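Phosphate-binding protein PstS 2 (Streptococcus pneumoniae, PDB 4H1X) probably serves as the solute-binding component of the PstSACB ABC transporter, capturing phosphate for import into the cell. Local coordinates at residues Q131-V134 with T135-F139. Residues are numbered along the deposited sequence; the frame is centred on the assembly and turned at random.
Sequences QQVV and TDNKF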
loop_
_atom_site.group_PDB
_atom_site.type_symbol
_atom_site.label_atom_id
_atom_site.label_comp_id
_atom_site.label_asym_id
_atom_site.label_seq_id
_atom_site.Cartn_x
_atom_site.Cartn_y
_atom_site.Cartn_z
ATOM N N GLN A 131 7.046 13.709 7.053
ATOM C CA GLN A 131 6.462 12.633 7.860
ATOM C C GLN A 131 5.029 12.994 8.221
ATOM O O GLN A 131 4.162 12.109 8.227
ATOM C CB GLN A 131 7.279 12.381 9.134
ATOM C CG GLN A 131 8.658 11.767 8.912
ATOM C CD GLN A 131 9.343 11.413 10.221
ATOM O OE1 GLN A 131 8.830 11.639 11.328
ATOM N NE2 GLN A 131 10.531 10.858 10.127
ATOM N N GLN A 132 4.760 14.294 8.484
ATOM C CA GLN A 132 3.394 14.730 8.809
ATOM C C GLN A 132 2.436 14.544 7.600
ATOM O O GLN A 132 1.263 14.210 7.787
ATOM C CB GLN A 132 3.373 16.180 9.318
ATOM C CG GLN A 132 2.093 16.523 10.089
ATOM C CD GLN A 132 1.890 15.662 11.319
ATOM O OE1 GLN A 132 2.766 15.536 12.187
ATOM N NE2 GLN A 132 0.738 15.016 11.400
ATOM N N VAL A 133 2.938 14.703 6.370
ATOM C CA VAL A 133 2.114 14.474 5.174
ATOM C C VAL A 133 1.698 12.991 5.149
ATOM O O VAL A 133 0.536 12.680 4.896
ATOM C CB VAL A 133 2.835 14.896 3.864
ATOM C CG1 VAL A 133 2.037 14.452 2.633
ATOM C CG2 VAL A 133 3.064 16.408 3.827
ATOM N N VAL A 134 2.656 12.084 5.429
ATOM C CA VAL A 134 2.385 10.659 5.422
ATOM C C VAL A 134 1.292 10.298 6.451
ATOM O O VAL A 134 0.308 9.653 6.062
ATOM C CB VAL A 134 3.702 9.881 5.664
ATOM C CG1 VAL A 134 3.446 8.397 5.895
ATOM C CG2 VAL A 134 4.655 10.075 4.459
ATOM N N THR A 135 1.476 10.707 7.739
ATOM C CA THR A 135 0.513 10.356 8.786
ATOM C C THR A 135 -0.835 11.072 8.584
ATOM O O THR A 135 -1.869 10.465 8.887
ATOM C CB THR A 135 1.076 10.600 10.185
ATOM O OG1 THR A 135 1.443 11.968 10.300
ATOM C CG2 THR A 135 2.267 9.681 10.514
ATOM N N ASP A 136 -0.850 12.317 8.057
ATOM C CA ASP A 136 -2.106 13.051 7.792
ATOM C C ASP A 136 -2.913 12.374 6.704
ATOM O O ASP A 136 -4.144 12.453 6.735
ATOM C CB ASP A 136 -1.855 14.517 7.417
ATOM C CG ASP A 136 -1.509 15.401 8.605
ATOM O OD1 ASP A 136 -1.579 14.907 9.762
ATOM O OD2 ASP A 136 -1.231 16.591 8.389
ATOM N N ASN A 137 -2.221 11.682 5.768
ATOM C CA ASN A 137 -2.840 10.918 4.686
ATOM C C ASN A 137 -3.124 9.459 5.100
ATOM O O ASN A 137 -3.433 8.606 4.251
ATOM C CB ASN A 137 -2.030 11.027 3.413
ATOM C CG ASN A 137 -2.323 12.360 2.767
ATOM O OD1 ASN A 137 -3.418 12.578 2.247
ATOM N ND2 ASN A 137 -1.418 13.324 2.907
ATOM N N LYS A 138 -3.077 9.214 6.423
ATOM C CA LYS A 138 -3.496 7.985 7.116
ATOM C C LYS A 138 -2.619 6.733 6.809
ATOM O O LYS A 138 -3.061 5.609 7.028
ATOM C CB LYS A 138 -4.996 7.680 6.834
ATOM C CG LYS A 138 -5.959 8.845 7.167
ATOM C CD LYS A 138 -6.144 9.036 8.656
ATOM C CE LYS A 138 -7.408 9.794 8.982
ATOM N NZ LYS A 138 -7.877 9.513 10.365
ATOM N N PHE A 139 -1.360 6.939 6.423
ATOM C CA PHE A 139 -0.394 5.845 6.299
ATOM C C PHE A 139 0.406 5.779 7.596
ATOM O O PHE A 139 0.355 6.708 8.403
ATOM C CB PHE A 139 0.533 6.047 5.090
ATOM C CG PHE A 139 -0.203 5.904 3.785
ATOM C CD1 PHE A 139 -0.480 4.644 3.258
ATOM C CD2 PHE A 139 -0.612 7.028 3.074
ATOM C CE1 PHE A 139 -1.200 4.511 2.064
ATOM C CE2 PHE A 139 -1.318 6.900 1.878
ATOM C CZ PHE A 139 -1.597 5.640 1.373
HETATM O O HOH W 1 3.976 12.436 11.692
#
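Val-134 and Phe-139 form the packed side of this helix end: CG1 of Val-134 lies 3.8 Å from CB of Phe-139, the two side chains crossing at about a right angle. Both rest on Ala-228 of strand 223-236, and the Phe-139 ring also meets that of Phe-106, so the end of helix 128-136 and the turn that follows it are laid against the sheet through these two side chains. Next to them, Val-133 packs on helix 164-180. Its carbonyl O is gripped twice by Asn-137, by the backbone N and, at 2.9 Å, by ND2, the two donors arriving from opposite faces of the carbonyl plane. With chi1 at -78°, CG of Asn-137 stands beside its own backbone N, and the side chain runs alongside Val-133, bringing ND2 onto that oxygen. The chain leaves the helix through a Schellman motif: Lys-138, at positive phi, is the C' residue, Phe-139 N bonds to Val-134 O (3.2 Å) and Lys-138 N to Thr-135 O. The solvent side is looser and polar. Gln-132, bent at chi2 (60°), swings NE2 to OD1 of Asp-136 at 2.8 Å. OD1 lies in the plane of the Gln-132 amide, whereas NE2 comes to it from above the carboxylate plane, 49° out of it. A water 2.9 Å from Thr-135 OG1 also reaches Gln-132 OE1, though weakly.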